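Local atomic coordinates of IMC sub-compartment protein ISP1 (Toxoplasma gondii, PDB entry 4CHM), a protein that adopts a pleckstrin homology fold and belongs to the inner membrane complex sub-compartment proteins, which are critical for replication of the parasite. Residues Leu29-Gly33 with Glu79-Leu84. Residues are numbered along the deposited sequence; the frame is centred on the assembly and turned at random.
Sequences LLQDG and ETKANL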
ATOM      1  N   LEU A  29      -4.845  -8.358   2.583  1.00 21.87           N
ATOM      2  CA  LEU A  29      -5.324  -9.611   2.001  1.00 19.30           C
ATOM      3  C   LEU A  29      -4.384 -10.799   2.340  1.00 21.69           C
ATOM      4  O   LEU A  29      -3.192 -10.814   1.968  1.00 18.42           O
ATOM      5  CB  LEU A  29      -5.554  -9.460   0.487  1.00 22.42           C
ATOM      6  CG  LEU A  29      -6.330  -8.193   0.033  1.00 25.73           C
ATOM      7  CD1 LEU A  29      -6.162  -7.895  -1.452  1.00 22.77           C
ATOM      8  CD2 LEU A  29      -7.825  -8.236   0.418  1.00 24.38           C
ATOM      9  N   LEU A  30      -4.885 -11.724   3.157  1.00 18.97           N
ATOM     10  CA  LEU A  30      -4.041 -12.782   3.689  1.00 20.99           C
ATOM     11  C   LEU A  30      -3.863 -13.895   2.641  1.00 23.40           C
ATOM     12  O   LEU A  30      -4.652 -14.007   1.675  1.00 22.50           O
ATOM     13  CB  LEU A  30      -4.589 -13.328   5.033  1.00 20.20           C
ATOM     14  CG  LEU A  30      -4.654 -12.312   6.199  1.00 23.08           C
ATOM     15  CD1 LEU A  30      -5.205 -12.950   7.466  1.00 24.27           C
ATOM     16  CD2 LEU A  30      -3.294 -11.713   6.501  1.00 21.83           C
ATOM     17  N   GLN A  31      -2.810 -14.686   2.806  1.00 23.14           N
ATOM     18  CA  GLN A  31      -2.462 -15.719   1.835  1.00 25.28           C
ATOM     19  C   GLN A  31      -3.607 -16.746   1.662  1.00 26.98           C
ATOM     20  O   GLN A  31      -3.875 -17.217   0.549  1.00 22.68           O
ATOM     21  CB  GLN A  31      -1.162 -16.412   2.250  1.00 25.54           C
ATOM     22  CG  GLN A  31      -0.782 -17.559   1.326  1.00 28.12           C
ATOM     23  CD  GLN A  31       0.492 -18.268   1.726  1.00 29.30           C
ATOM     24  OE1 GLN A  31       1.176 -17.832   2.646  1.00 34.17           O
ATOM     25  NE2 GLN A  31       0.807 -19.375   1.064  1.00 25.38           N
ATOM     26  N   ASP A  32      -4.325 -17.033   2.747  1.00 24.08           N
ATOM     27  CA  ASP A  32      -5.446 -17.981   2.674  1.00 29.42           C
ATOM     28  C   ASP A  32      -6.732 -17.382   2.074  1.00 26.43           C
ATOM     29  O   ASP A  32      -7.738 -18.061   1.957  1.00 24.51           O
ATOM     30  CB  ASP A  32      -5.737 -18.627   4.047  1.00 28.72           C
ATOM     31  CG  ASP A  32      -6.330 -17.644   5.049  1.00 33.06           C
ATOM     32  OD1 ASP A  32      -6.696 -16.503   4.668  1.00 32.92           O
ATOM     33  OD2 ASP A  32      -6.427 -18.011   6.230  1.00 39.14           O
ATOM     34  N   GLY A  33      -6.679 -16.123   1.665  1.00 27.29           N
ATOM     35  CA  GLY A  33      -7.864 -15.469   1.130  1.00 26.53           C
ATOM     36  C   GLY A  33      -8.633 -14.581   2.104  1.00 28.88           C
ATOM     37  O   GLY A  33      -9.547 -13.875   1.685  1.00 31.74           O
ATOM     38  N   GLU A  79       1.732 -15.440  -4.016  1.00 21.19           N
ATOM     39  CA  GLU A  79       1.103 -16.698  -3.727  1.00 22.94           C
ATOM     40  C   GLU A  79      -0.047 -16.493  -2.758  1.00 23.16           C
ATOM     41  O   GLU A  79       0.150 -16.144  -1.601  1.00 22.61           O
ATOM     42  CB  GLU A  79       2.129 -17.690  -3.188  1.00 24.39           C
ATOM     43  CG  GLU A  79       3.205 -18.055  -4.205  1.00 23.70           C
ATOM     44  CD  GLU A  79       4.380 -18.777  -3.567  1.00 30.06           C
ATOM     45  OE1 GLU A  79       4.163 -19.857  -3.004  1.00 33.77           O
ATOM     46  OE2 GLU A  79       5.514 -18.252  -3.604  1.00 28.17           O
ATOM     47  N   THR A  80      -1.261 -16.663  -3.243  1.00 20.35           N
ATOM     48  CA  THR A  80      -2.390 -16.386  -2.403  1.00 22.47           C
ATOM     49  C   THR A  80      -3.667 -16.885  -3.032  1.00 25.22           C
ATOM     50  O   THR A  80      -3.729 -17.111  -4.253  1.00 23.14           O
ATOM     51  CB  THR A  80      -2.520 -14.873  -2.118  1.00 23.20           C
ATOM     52  OG1 THR A  80      -3.678 -14.662  -1.330  1.00 25.59           O
ATOM     53  CG2 THR A  80      -2.657 -14.045  -3.463  1.00 22.97           C
ATOM     54  N   LYS A  81      -4.676 -17.037  -2.188  1.00 23.17           N
ATOM     55  CA  LYS A  81      -6.012 -17.417  -2.592  1.00 24.64           C
ATOM     56  C   LYS A  81      -6.892 -16.157  -2.764  1.00 25.26           C
ATOM     57  O   LYS A  81      -8.046 -16.250  -3.245  1.00 23.16           O
ATOM     58  CB  LYS A  81      -6.634 -18.363  -1.526  1.00 23.88           C
ATOM     59  CG  LYS A  81      -6.222 -19.836  -1.671  1.00 25.38           C
ATOM     60  CD  LYS A  81      -7.028 -20.570  -2.766  1.00 26.60           C
ATOM     61  CE  LYS A  81      -6.838 -22.072  -2.628  1.00 27.34           C
ATOM     62  NZ  LYS A  81      -7.691 -22.891  -3.529  1.00 24.67           N
ATOM     63  N   ALA A  82      -6.364 -14.991  -2.338  1.00 24.64           N
ATOM     64  CA  ALA A  82      -7.090 -13.712  -2.489  1.00 22.30           C
ATOM     65  C   ALA A  82      -7.007 -13.219  -3.930  1.00 22.25           C
ATOM     66  O   ALA A  82      -6.125 -13.627  -4.686  1.00 20.12           O
ATOM     67  CB  ALA A  82      -6.544 -12.654  -1.540  1.00 21.32           C
ATOM     68  N   ASN A  83      -7.935 -12.348  -4.305  1.00 19.78           N
ATOM     69  CA  ASN A  83      -7.880 -11.715  -5.602  1.00 21.50           C
ATOM     70  C   ASN A  83      -7.215 -10.336  -5.471  1.00 21.03           C
ATOM     71  O   ASN A  83      -7.830  -9.387  -4.998  1.00 22.61           O
ATOM     72  CB  ASN A  83      -9.296 -11.610  -6.209  1.00 21.29           C
ATOM     73  CG  ASN A  83      -9.273 -11.217  -7.671  1.00 23.43           C
ATOM     74  OD1 ASN A  83      -8.474 -10.362  -8.088  1.00 27.41           O
ATOM     75  ND2 ASN A  83     -10.144 -11.816  -8.454  1.00 18.78           N
ATOM     76  N   LEU A  84      -5.943 -10.251  -5.843  1.00 20.16           N
ATOM     77  CA  LEU A  84      -5.200  -9.026  -5.644  1.00 20.87           C
ATOM     78  C   LEU A  84      -5.415  -8.054  -6.809  1.00 23.50           C
ATOM     79  O   LEU A  84      -5.140  -6.847  -6.674  1.00 20.76           O
ATOM     80  CB  LEU A  84      -3.694  -9.303  -5.454  1.00 21.00           C
ATOM     81  CG  LEU A  84      -3.261 -10.217  -4.290  1.00 20.84           C
ATOM     82  CD1 LEU A  84      -1.756 -10.254  -4.123  1.00 19.65           C
ATOM     83  CD2 LEU A  84      -3.956  -9.850  -2.974  1.00 20.12           C
TER
HETATM   84  O   HOH W   1      -2.181 -12.573   0.087  1.00 19.86           O
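K81 N donates to Q31 O over 2.9 Å (N-H...O angle 159°), the one clear direct hydrogen bond between the two loops. T80 CA adds a CA-H...O contact to the same oxygen.

The hydroxyl of T80 is swung opposite the backbone N (chi1 178°), where it accepts from A82 N at 2.9 Å to close an ST turn; threonine suits the place because this one oxygen also reaches the carbonyls of 29-33. T80 OG1 stands 3.2 Å from both L30 O and Q31 O, and a water joins it to L29 O.

On one side of these polar atoms lie the apolar contacts. The short A82 methyl rests on L29 CB at 3.9 Å and lets the backbones lie near each other. L29 and L84 run alongside in opposing senses, L29 CD1 packing on L84 CD2, though their 3.3 Å separation is unusually short and its exact value doubtful. Separately, Q31 lays its CG methylene against E79 O (3.4 Å).

G33 closes the type I turn L30-G33 at a phi of 98°, where a side-chain carbon would jam against the preceding carbonyl O; glycine fits. This turn links strands 24-29 and 35-43 of the PH-fold sheet. Packed against it is the loop between helix 72-76 and strand 90-95, while L84 also touches P103 on neighbouring strand 101-105.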